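Local coordinates for putative NAD dependent dehydrogenase (Micromonospora echinospora, PDB 6NOR), which binds NAD in a Rossmann-type domain and is probably an oxidoreductase of the GFO/IDH/MocA family acting in gentamicin biosynthesis, at residues 53-58 with 75-80; 86-91 with 111-116; 104-109 with 133-138. All coordinates share one frame; numbering follows the deposited sequence.

How the contacts relate
Followed from the N terminus, the chain first closes contact 1, where the end of strand 49-55 meets the turn and helix 77-81 after an excursion through helix 59-69 and strand 72-74. Contact 2 opens only after contact 1 has closed; the two are in series, and Val86 CG2 packs on Trp53 and Ala80 where they adjoin. Contact 2 joins strand 86-91 to strand 111-114 across helix 98-107. Contact 3 crosses it: 104-109 lies within the contact 2 loop, 133-138 beyond it, and Asn111 and Val112 bond to Val138. Contacts 1 and 2 reach NAD from one parallel sheet; contact 3 ties helix ends at its border.

Contact 1: residues 53-58 with 75-80. With NAD (nicotinamide-adenine-dinucleotide), chain G.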
loop_
_atom_site.group_PDB
_atom_site.type_symbol
_atom_site.label_atom_id
_atom_site.label_comp_id
_atom_site.label_asym_id
_atom_site.label_seq_id
_atom_site.Cartn_x
_atom_site.Cartn_y
_atom_site.Cartn_z
ATOM N N TRP A 53 41.679 8.796 14.934
ATOM C CA TRP A 53 41.333 8.786 16.346
ATOM C C TRP A 53 39.847 8.563 16.586
ATOM O O TRP A 53 39.013 9.082 15.856
ATOM C CB TRP A 53 41.751 10.102 17.000
ATOM C CG TRP A 53 43.226 10.360 17.065
ATOM C CD1 TRP A 53 43.973 11.006 16.140
ATOM C CD2 TRP A 53 44.122 9.998 18.126
ATOM N NE1 TRP A 53 45.282 11.069 16.546
ATOM C CE2 TRP A 53 45.400 10.452 17.762
ATOM C CE3 TRP A 53 43.967 9.323 19.340
ATOM C CZ2 TRP A 53 46.526 10.269 18.574
ATOM C CZ3 TRP A 53 45.086 9.144 20.156
ATOM C CH2 TRP A 53 46.346 9.617 19.765
ATOM N N VAL A 54 39.556 7.764 17.605
ATOM C CA VAL A 54 38.285 7.734 18.289
ATOM C C VAL A 54 38.505 8.359 19.665
ATOM O O VAL A 54 39.371 7.917 20.415
ATOM C CB VAL A 54 37.741 6.303 18.442
ATOM C CG1 VAL A 54 36.442 6.305 19.207
ATOM C CG2 VAL A 54 37.521 5.677 17.100
ATOM N N VAL A 55 37.761 9.420 19.965
ATOM C CA VAL A 55 37.777 10.059 21.280
ATOM C C VAL A 55 36.497 9.708 22.004
ATOM O O VAL A 55 35.416 9.874 21.440
ATOM C CB VAL A 55 37.895 11.590 21.180
ATOM C CG1 VAL A 55 38.010 12.221 22.592
ATOM C CG2 VAL A 55 39.092 11.990 20.321
ATOM N N ASP A 56 36.603 9.204 23.229
ATOM C CA ASP A 56 35.418 8.862 24.024
ATOM C C ASP A 56 35.770 8.901 25.495
ATOM O O ASP A 56 36.865 8.514 25.873
ATOM C CB ASP A 56 34.858 7.483 23.659
ATOM C CG ASP A 56 33.347 7.343 23.981
ATOM O OD1 ASP A 56 32.972 7.295 25.171
ATOM O OD2 ASP A 56 32.528 7.266 23.038
ATOM N N ARG A 57 34.851 9.381 26.326
ATOM C CA ARG A 57 35.091 9.389 27.763
ATOM C C ARG A 57 35.206 7.956 28.272
ATOM O O ARG A 57 35.999 7.684 29.160
ATOM C CB ARG A 57 33.986 10.151 28.517
ATOM C CG ARG A 57 32.617 9.489 28.504
ATOM C CD ARG A 57 31.679 10.071 29.569
ATOM N NE ARG A 57 32.191 9.853 30.918
ATOM C CZ ARG A 57 32.150 8.691 31.560
ATOM N NH1 ARG A 57 31.618 7.619 30.988
ATOM N NH2 ARG A 57 32.647 8.598 32.781
ATOM N N ASP A 58 34.416 7.046 27.704
ATOM C CA ASP A 58 34.455 5.626 28.068
ATOM C C ASP A 58 35.483 4.892 27.210
ATOM O O ASP A 58 35.261 4.670 26.017
ATOM C CB ASP A 58 33.066 4.999 27.911
ATOM C CG ASP A 58 33.047 3.486 28.172
ATOM O OD1 ASP A 58 33.872 2.735 27.611
ATOM O OD2 ASP A 58 32.173 3.033 28.936
ATOM N N THR A 75 40.895 9.390 25.537
ATOM C CA THR A 75 39.815 9.930 26.334
ATOM C C THR A 75 39.945 11.436 26.382
ATOM O O THR A 75 39.112 12.122 26.947
ATOM C CB THR A 75 39.813 9.356 27.760
ATOM O OG1 THR A 75 41.087 9.582 28.359
ATOM C CG2 THR A 75 39.558 7.869 27.731
ATOM N N THR A 76 40.983 11.946 25.747
ATOM C CA THR A 76 41.288 13.368 25.764
ATOM C C THR A 76 41.235 13.937 24.366
ATOM O O THR A 76 42.060 13.599 23.530
ATOM C CB THR A 76 42.702 13.640 26.334
ATOM O OG1 THR A 76 42.880 12.928 27.559
ATOM C CG2 THR A 76 42.918 15.116 26.565
ATOM N N LEU A 77 40.284 14.825 24.124
ATOM C CA LEU A 77 40.174 15.499 22.842
ATOM C C LEU A 77 41.493 16.152 22.424
ATOM O O LEU A 77 41.813 16.232 21.244
ATOM C CB LEU A 77 39.049 16.545 22.894
ATOM C CG LEU A 77 38.837 17.319 21.596
ATOM C CD1 LEU A 77 38.429 16.362 20.487
ATOM C CD2 LEU A 77 37.802 18.422 21.758
ATOM N N ASP A 78 42.273 16.595 23.402
ATOM C CA ASP A 78 43.502 17.321 23.120
ATOM C C ASP A 78 44.585 16.444 22.523
ATOM O O ASP A 78 45.428 16.929 21.778
ATOM C CB ASP A 78 44.021 17.992 24.390
ATOM C CG ASP A 78 43.483 19.402 24.559
ATOM O OD1 ASP A 78 43.306 20.093 23.531
ATOM O OD2 ASP A 78 43.228 19.817 25.711
ATOM N N GLU A 79 44.568 15.159 22.848
ATOM C CA GLU A 79 45.549 14.253 22.288
ATOM C C GLU A 79 45.341 14.143 20.771
ATOM O O GLU A 79 46.292 14.221 19.998
ATOM C CB GLU A 79 45.470 12.883 22.961
ATOM C CG GLU A 79 46.585 11.953 22.537
ATOM C CD GLU A 79 46.655 10.682 23.359
ATOM O OE1 GLU A 79 47.613 9.909 23.172
ATOM O OE2 GLU A 79 45.756 10.447 24.185
ATOM N N ALA A 80 44.086 14.007 20.352
ATOM C CA ALA A 80 43.756 13.901 18.937
ATOM C C ALA A 80 44.037 15.197 18.203
ATOM O O ALA A 80 44.405 15.181 17.033
ATOM C CB ALA A 80 42.282 13.507 18.753
HETATM P PA NAD G . 25.255 7.436 22.389
HETATM O O1A NAD G . 24.804 7.518 23.867
HETATM O O2A NAD G . 25.011 6.113 21.766
HETATM O O5B NAD G . 26.790 7.748 22.303
HETATM C C5B NAD G . 27.288 8.901 22.958
HETATM C C4B NAD G . 28.817 8.676 23.096
HETATM O O4B NAD G . 29.425 9.781 23.420
HETATM C C3B NAD G . 29.070 7.713 24.233
HETATM O O3B NAD G . 29.953 6.767 23.799
HETATM C C2B NAD G . 29.701 8.594 25.346
HETATM O O2B NAD G . 30.625 7.762 26.137
HETATM C C1B NAD G . 30.356 9.445 24.666
HETATM N N9A NAD G . 30.567 10.705 25.354
HETATM C C8A NAD G . 29.789 11.350 26.247
HETATM N N7A NAD G . 30.403 12.516 26.562
HETATM C C5A NAD G . 31.544 12.587 25.875
HETATM C C6A NAD G . 32.533 13.525 25.831
HETATM N N6A NAD G . 32.589 14.711 26.529
HETATM N N1A NAD G . 33.578 13.356 25.036
HETATM C C2A NAD G . 33.687 12.236 24.279
HETATM N N3A NAD G . 32.709 11.299 24.331
HETATM C C4A NAD G . 31.642 11.473 25.118
HETATM O O3 NAD G . 24.499 8.554 21.623
HETATM P PN NAD G . 24.254 8.675 20.054
HETATM O O1N NAD G . 25.397 8.210 19.212
HETATM O O2N NAD G . 22.973 7.946 19.684
HETATM O O5D NAD G . 24.049 10.213 19.784
HETATM C C5D NAD G . 25.156 11.090 19.703
HETATM C C4D NAD G . 24.767 12.317 18.853
HETATM O O4D NAD G . 24.356 11.989 17.662
HETATM C C3D NAD G . 23.565 13.065 19.505
HETATM O O3D NAD G . 23.760 14.357 19.388
HETATM C C2D NAD G . 22.342 12.569 18.703
HETATM O O2D NAD G . 21.262 13.594 18.762
HETATM C C1D NAD G . 22.812 12.418 17.496
HETATM N N1N NAD G . 22.111 11.413 16.754
HETATM C C2N NAD G . 21.842 11.650 15.410
HETATM C C3N NAD G . 21.162 10.708 14.636
HETATM C C7N NAD G . 20.884 11.057 13.164
HETATM O O7N NAD G . 20.240 10.337 12.495
HETATM N N7N NAD G . 21.388 12.276 12.632
HETATM C C4N NAD G . 20.726 9.520 15.178
HETATM C C5N NAD G . 21.001 9.270 16.523
HETATM C C6N NAD G . 21.695 10.228 17.311
#
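Ala80 sits over one face of the Trp53 indole, with its CA 3.8 Å from the centroid of the five-membered ring and almost exactly on the ring normal, a CH-pi contact. Its CB reaches Trp53 CG at 3.7 Å and also meets Val55 CG2, so one small residue of helix 77-81 touches two side chains of strand 49-55 at once. Farther along the indole, Glu79 crosses at about a right angle: its CG approaches Trp53 CH2 at 3.6 Å, and the carboxylate plane is turned 50° from the ring. Val55 keeps CG1 anti to its backbone N (chi1 -176°), which lays that methyl against the backbone of Leu77 at the start of the helix. Where the strand ends, Thr75 CA points its hydrogen at Asp56 O, 3.3 Å away.

The polar ends have partners outside this interface. Trp53 NE1 bonds to Asp83, and Glu79 OE2 to Thr74, which tethers the indole NH and the carboxylate. In a Rossmann fold the acidic residue at the end of the second strand commonly holds the adenosine ribose, and Asp56 does so here: OD1 accepts from NAD O2B at 2.6 Å and OD2 from NAD O3B at 2.7 Å. Asp58 N bonds to the anti lone pair of OD1, forming an Asx turn, while Gly32 N bonds to OD2. With each oxygen held by a ribose hydroxyl and a backbone amide, the carboxylate is fixed in rotation, and its use of both ribose hydroxyls, one of them O2B, is consistent with a preference for NAD over a 2'-phosphorylated cofactor.

Contact 2: residues 86-91 with 111-116; sequences VRFVVV and NVLVEK. With NAD (nicotinamide-adenine-dinucleotide), chain G.
Strands 86-91 and 111-114 run parallel, their axes 13° apart, and four backbone bonds alternate between them from Val89 N to Asn111 O as far as Glu115 N to Val91 O. They are the two strands of a beta-alpha-beta unit of the Rossmann fold, with helix 98-107 as the crossover. At the start of strand 111-114, Asn111 adds a side-chain bond: ND2 reaches Arg87 O at 2.8 Å, nearly straight at 168° and in the amide plane, while Asn111 N grips the same oxygen from above the carbonyl plane. Water 1 bridges ND2 and Arg87 NH2. On one face Phe88 and Leu113 lie side by side, Phe88 CE1 being 3.8 Å from Leu113 CB; on the other, Val91 CG2 meets Val112 CG2 at 3.8 Å. Past the strand, Glu115 bends at chi2 (-54°) and its OE1 accepts from NAD N7N at 2.9 Å, while His39 holds OE2. A leucine in its place would probably leave N7N without this acceptor and His39 without its mate, setting the carboxamide freer to turn. Next in sequence, Lys116 O accepts from NAD O2D of the nicotinamide ribose at 2.8 Å.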
loop_
_atom_site.group_PDB
_atom_site.type_symbol
_atom_site.label_atom_id
_atom_site.label_comp_id
_atom_site.label_asym_id
_atom_site.label_seq_id
_atom_site.Cartn_x
_atom_site.Cartn_y
_atom_site.Cartn_z
ATOM N N VAL A 86 45.183 15.200 11.621
ATOM C CA VAL A 86 43.760 15.416 11.788
ATOM C C VAL A 86 43.335 16.794 11.268
ATOM O O VAL A 86 43.828 17.821 11.718
ATOM C CB VAL A 86 43.359 15.275 13.244
ATOM C CG1 VAL A 86 41.875 15.531 13.393
ATOM C CG2 VAL A 86 43.703 13.888 13.740
ATOM N N ARG A 87 42.423 16.802 10.303
ATOM C CA ARG A 87 41.950 18.047 9.712
ATOM C C ARG A 87 40.429 18.137 9.788
ATOM O O ARG A 87 39.827 19.161 9.456
ATOM C CB ARG A 87 42.412 18.154 8.260
ATOM C CG ARG A 87 43.872 18.608 8.095
ATOM C CD ARG A 87 44.285 18.506 6.633
ATOM N NE ARG A 87 43.465 19.345 5.758
ATOM C CZ ARG A 87 43.215 19.069 4.481
ATOM N NH1 ARG A 87 43.714 17.967 3.928
ATOM N NH2 ARG A 87 42.453 19.888 3.760
ATOM N N PHE A 88 39.812 17.051 10.229
ATOM C CA PHE A 88 38.382 16.935 10.183
ATOM C C PHE A 88 37.900 16.132 11.378
ATOM O O PHE A 88 38.354 15.024 11.620
ATOM C CB PHE A 88 37.957 16.292 8.864
ATOM C CG PHE A 88 36.485 15.995 8.762
ATOM C CD1 PHE A 88 35.547 16.984 8.962
ATOM C CD2 PHE A 88 36.049 14.717 8.457
ATOM C CE1 PHE A 88 34.191 16.712 8.861
ATOM C CE2 PHE A 88 34.691 14.429 8.348
ATOM C CZ PHE A 88 33.759 15.433 8.549
ATOM N N VAL A 89 36.990 16.715 12.136
ATOM C CA VAL A 89 36.502 16.090 13.346
ATOM C C VAL A 89 34.985 15.933 13.293
ATOM O O VAL A 89 34.268 16.867 12.959
ATOM C CB VAL A 89 36.888 16.910 14.589
ATOM C CG1 VAL A 89 36.438 16.198 15.854
ATOM C CG2 VAL A 89 38.389 17.177 14.603
ATOM N N VAL A 90 34.523 14.727 13.592
ATOM C CA VAL A 90 33.116 14.410 13.724
ATOM C C VAL A 90 32.742 14.384 15.201
ATOM O O VAL A 90 33.348 13.655 15.992
ATOM C CB VAL A 90 32.771 13.046 13.085
ATOM C CG1 VAL A 90 31.296 12.701 13.328
ATOM C CG2 VAL A 90 33.030 13.083 11.615
ATOM N N VAL A 91 31.745 15.185 15.564
ATOM C CA VAL A 91 31.277 15.262 16.942
ATOM C C VAL A 91 29.907 14.605 17.129
ATOM O O VAL A 91 28.883 15.131 16.715
ATOM C CB VAL A 91 31.212 16.708 17.416
ATOM C CG1 VAL A 91 30.709 16.774 18.838
ATOM C CG2 VAL A 91 32.576 17.334 17.328
ATOM N N ASN A 111 38.305 21.465 10.675
ATOM C CA ASN A 111 36.954 21.351 10.145
ATOM C C ASN A 111 36.142 20.434 11.036
ATOM O O ASN A 111 36.696 19.538 11.664
ATOM C CB ASN A 111 36.979 20.816 8.727
ATOM C CG ASN A 111 37.849 21.637 7.824
ATOM O OD1 ASN A 111 37.396 22.605 7.213
ATOM N ND2 ASN A 111 39.116 21.258 7.733
ATOM N N VAL A 112 34.835 20.657 11.104
ATOM C CA VAL A 112 34.031 19.899 12.036
ATOM C C VAL A 112 32.613 19.624 11.508
ATOM O O VAL A 112 31.961 20.482 10.934
ATOM C CB VAL A 112 33.979 20.622 13.420
ATOM C CG1 VAL A 112 33.174 21.883 13.351
ATOM C CG2 VAL A 112 33.448 19.692 14.508
ATOM N N LEU A 113 32.185 18.379 11.675
ATOM C CA LEU A 113 30.817 17.958 11.446
ATOM C C LEU A 113 30.209 17.660 12.799
ATOM O O LEU A 113 30.677 16.769 13.484
ATOM C CB LEU A 113 30.761 16.721 10.543
ATOM C CG LEU A 113 29.461 15.915 10.451
ATOM C CD1 LEU A 113 28.303 16.799 10.059
ATOM C CD2 LEU A 113 29.579 14.768 9.457
ATOM N N VAL A 114 29.190 18.425 13.180
ATOM C CA VAL A 114 28.470 18.233 14.438
ATOM C C VAL A 114 27.132 17.569 14.212
ATOM O O VAL A 114 26.358 18.010 13.389
ATOM C CB VAL A 114 28.193 19.559 15.161
ATOM C CG1 VAL A 114 27.615 19.291 16.539
ATOM C CG2 VAL A 114 29.456 20.396 15.240
ATOM N N GLU A 115 26.869 16.497 14.936
ATOM C CA GLU A 115 25.586 15.869 14.873
ATOM C C GLU A 115 24.463 16.824 15.286
ATOM O O GLU A 115 24.677 17.775 16.018
ATOM C CB GLU A 115 25.555 14.632 15.751
ATOM C CG GLU A 115 25.719 13.351 14.989
ATOM C CD GLU A 115 24.722 13.200 13.838
ATOM O OE1 GLU A 115 23.586 13.722 13.923
ATOM O OE2 GLU A 115 25.084 12.544 12.846
ATOM N N LYS A 116 23.278 16.558 14.760
ATOM C CA LYS A 116 22.015 17.085 15.251
ATOM C C LYS A 116 21.830 16.765 16.744
ATOM O O LYS A 116 22.163 15.676 17.188
ATOM C CB LYS A 116 20.873 16.468 14.433
ATOM C CG LYS A 116 19.738 16.028 15.315
ATOM C CD LYS A 116 19.257 14.706 14.960
ATOM C CE LYS A 116 18.866 13.880 16.166
ATOM N NZ LYS A 116 18.359 12.566 15.666
HETATM P PA NAD G . 25.255 7.436 22.389
HETATM O O1A NAD G . 24.804 7.518 23.867
HETATM O O2A NAD G . 25.011 6.113 21.766
HETATM O O5B NAD G . 26.790 7.748 22.303
HETATM C C5B NAD G . 27.288 8.901 22.958
HETATM C C4B NAD G . 28.817 8.676 23.096
HETATM O O4B NAD G . 29.425 9.781 23.420
HETATM C C3B NAD G . 29.070 7.713 24.233
HETATM O O3B NAD G . 29.953 6.767 23.799
HETATM C C2B NAD G . 29.701 8.594 25.346
HETATM O O2B NAD G . 30.625 7.762 26.137
HETATM C C1B NAD G . 30.356 9.445 24.666
HETATM N N9A NAD G . 30.567 10.705 25.354
HETATM C C8A NAD G . 29.789 11.350 26.247
HETATM N N7A NAD G . 30.403 12.516 26.562
HETATM C C5A NAD G . 31.544 12.587 25.875
HETATM C C6A NAD G . 32.533 13.525 25.831
HETATM N N6A NAD G . 32.589 14.711 26.529
HETATM N N1A NAD G . 33.578 13.356 25.036
HETATM C C2A NAD G . 33.687 12.236 24.279
HETATM N N3A NAD G . 32.709 11.299 24.331
HETATM C C4A NAD G . 31.642 11.473 25.118
HETATM O O3 NAD G . 24.499 8.554 21.623
HETATM P PN NAD G . 24.254 8.675 20.054
HETATM O O1N NAD G . 25.397 8.210 19.212
HETATM O O2N NAD G . 22.973 7.946 19.684
HETATM O O5D NAD G . 24.049 10.213 19.784
HETATM C C5D NAD G . 25.156 11.090 19.703
HETATM C C4D NAD G . 24.767 12.317 18.853
HETATM O O4D NAD G . 24.356 11.989 17.662
HETATM C C3D NAD G . 23.565 13.065 19.505
HETATM O O3D NAD G . 23.760 14.357 19.388
HETATM C C2D NAD G . 22.342 12.569 18.703
HETATM O O2D NAD G . 21.262 13.594 18.762
HETATM C C1D NAD G . 22.812 12.418 17.496
HETATM N N1N NAD G . 22.111 11.413 16.754
HETATM C C2N NAD G . 21.842 11.650 15.410
HETATM C C3N NAD G . 21.162 10.708 14.636
HETATM C C7N NAD G . 20.884 11.057 13.164
HETATM O O7N NAD G . 20.240 10.337 12.495
HETATM N N7N NAD G . 21.388 12.276 12.632
HETATM C C4N NAD G . 20.726 9.520 15.178
HETATM C C5N NAD G . 21.001 9.270 16.523
HETATM C C6N NAD G . 21.695 10.228 17.311
HETATM O O HOH W 1 41.420 22.305 5.649
#

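Contact 3: residues 104-109 with 133-138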
loop_
_atom_site.group_PDB
_atom_site.type_symbol
_atom_site.label_atom_id
_atom_site.label_comp_id
_atom_site.label_asym_id
_atom_site.label_seq_id
_atom_site.Cartn_x
_atom_site.Cartn_y
_atom_site.Cartn_z
ATOM N N GLN A 104 36.156 24.114 20.637
ATOM C CA GLN A 104 37.566 23.780 20.807
ATOM C C GLN A 104 38.184 23.223 19.507
ATOM O O GLN A 104 39.326 23.517 19.181
ATOM C CB GLN A 104 37.723 22.779 21.940
ATOM C CG GLN A 104 39.147 22.409 22.255
ATOM C CD GLN A 104 39.236 21.342 23.325
ATOM O OE1 GLN A 104 38.261 21.072 24.040
ATOM N NE2 GLN A 104 40.409 20.723 23.440
ATOM N N VAL A 105 37.420 22.431 18.767
ATOM C CA VAL A 105 37.881 21.901 17.491
ATOM C C VAL A 105 38.102 23.022 16.490
ATOM O O VAL A 105 39.076 23.037 15.760
ATOM C CB VAL A 105 36.868 20.890 16.903
ATOM C CG1 VAL A 105 37.212 20.552 15.467
ATOM C CG2 VAL A 105 36.833 19.630 17.754
ATOM N N ILE A 106 37.177 23.966 16.469
ATOM C CA ILE A 106 37.264 25.109 15.596
ATOM C C ILE A 106 38.433 26.011 15.981
ATOM O O ILE A 106 39.142 26.506 15.130
ATOM C CB ILE A 106 35.950 25.895 15.621
ATOM C CG1 ILE A 106 34.889 25.120 14.828
ATOM C CG2 ILE A 106 36.132 27.289 15.053
ATOM C CD1 ILE A 106 33.494 25.661 14.991
ATOM N N ALA A 107 38.639 26.205 17.273
ATOM C CA ALA A 107 39.706 27.083 17.734
ATOM C C ALA A 107 41.080 26.493 17.389
ATOM O O ALA A 107 42.042 27.224 17.169
ATOM C CB ALA A 107 39.581 27.329 19.223
ATOM N N ALA A 108 41.145 25.168 17.306
ATOM C CA ALA A 108 42.378 24.465 16.956
ATOM C C ALA A 108 42.549 24.399 15.449
ATOM O O ALA A 108 43.461 23.749 14.948
ATOM C CB ALA A 108 42.378 23.058 17.548
ATOM N N GLY A 109 41.646 25.055 14.731
ATOM C CA GLY A 109 41.745 25.187 13.290
ATOM C C GLY A 109 41.336 23.969 12.495
ATOM O O GLY A 109 41.819 23.753 11.396
ATOM N N HIS A 133 33.784 30.488 10.279
ATOM C CA HIS A 133 34.030 31.325 9.124
ATOM C C HIS A 133 35.302 32.137 9.337
ATOM O O HIS A 133 36.121 32.254 8.440
ATOM C CB HIS A 133 32.828 32.243 8.873
ATOM C CG HIS A 133 33.030 33.231 7.759
ATOM N ND1 HIS A 133 32.711 32.952 6.444
ATOM C CD2 HIS A 133 33.486 34.508 7.769
ATOM C CE1 HIS A 133 32.978 34.005 5.693
ATOM N NE2 HIS A 133 33.446 34.965 6.473
ATOM N N GLU A 134 35.480 32.663 10.542
ATOM C CA GLU A 134 36.667 33.437 10.855
ATOM C C GLU A 134 37.902 32.567 10.777
ATOM O O GLU A 134 38.955 33.017 10.354
ATOM C CB GLU A 134 36.559 34.068 12.247
ATOM C CG GLU A 134 37.614 35.122 12.563
ATOM C CD GLU A 134 38.924 34.530 13.064
ATOM O OE1 GLU A 134 38.904 33.395 13.590
ATOM O OE2 GLU A 134 39.974 35.199 12.930
ATOM N N ARG A 135 37.771 31.321 11.196
ATOM C CA ARG A 135 38.900 30.409 11.256
ATOM C C ARG A 135 39.131 29.801 9.880
ATOM O O ARG A 135 40.049 29.034 9.667
ATOM C CB ARG A 135 38.623 29.329 12.310
ATOM C CG ARG A 135 39.827 28.760 12.995
ATOM C CD ARG A 135 40.581 29.786 13.820
ATOM N NE ARG A 135 41.627 29.126 14.596
ATOM C CZ ARG A 135 42.772 28.664 14.094
ATOM N NH1 ARG A 135 43.647 28.063 14.893
ATOM N NH2 ARG A 135 43.049 28.802 12.800
ATOM N N GLY A 136 38.277 30.159 8.933
ATOM C CA GLY A 136 38.323 29.595 7.590
ATOM C C GLY A 136 38.133 28.084 7.499
ATOM O O GLY A 136 38.742 27.458 6.636
ATOM N N VAL A 137 37.294 27.502 8.367
ATOM C CA VAL A 137 37.024 26.058 8.327
ATOM C C VAL A 137 35.563 25.754 8.043
ATOM O O VAL A 137 34.699 26.617 8.150
ATOM C CB VAL A 137 37.404 25.349 9.643
ATOM C CG1 VAL A 137 38.902 25.434 9.881
ATOM C CG2 VAL A 137 36.633 25.935 10.807
ATOM N N VAL A 138 35.295 24.514 7.666
ATOM C CA VAL A 138 33.930 24.085 7.433
ATOM C C VAL A 138 33.284 23.702 8.753
ATOM O O VAL A 138 33.865 22.955 9.555
ATOM C CB VAL A 138 33.855 22.888 6.460
ATOM C CG1 VAL A 138 32.406 22.373 6.346
ATOM C CG2 VAL A 138 34.418 23.271 5.095
HETATM O O HOH W 2 41.489 30.300 17.030
#
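Ala107 O, a carbonyl oxygen in the last turn of helix 98-107, is gripped by the guanidinium of Arg135 and by a water. The stronger bond comes from Arg135 NH1 at 2.9 Å, bent to 142° at the hydrogen; this donor stands 39° out of the carbonyl plane, while the oxygen is tilted from the guanidinium plane. The single N-H of Arg135 NE is shared between a weak bond to the same oxygen and water 2, which accepts from NE at 2.7 Å and itself donates to Ala107 O. The arginine reaches this place through a bend at chi2 (64°), which folds its aliphatic part along the helix end: CG comes to 3.2 Å from Ile106 O, and CB faces the Ile106 side chain.

Both segments finish helices in the same manner. Gly109 and Gly136 each take positive phi and close a Schellman motif, a turn in which two bonds run back into the last helical turn; Gly109 N, for instance, bonds to Ile106 O. The contact therefore joins the C-terminal ends of two neighbouring helices of the Rossmann domain, 98-107 and 122-134, just before the backbone runs on to the next strand in each case. Positive charge set against a helix C terminus would probably be favoured by the partial negative charge of its carbonyls.

Gly109 CA covers one face of the guanidinium, 3.7 Å from Arg135 CZ and over the centre of the group. A beta carbon modelled there would fall close to Arg135 NH1. Farther in, Val137 turns toward the helix end and CG1 rests 3.7 Å from Gly109 O. Its other methyl, CG2, makes a looser apolar contact with Ile106 CG1, whose residue also packs on Leu128 and Ala132 of helix 122-134.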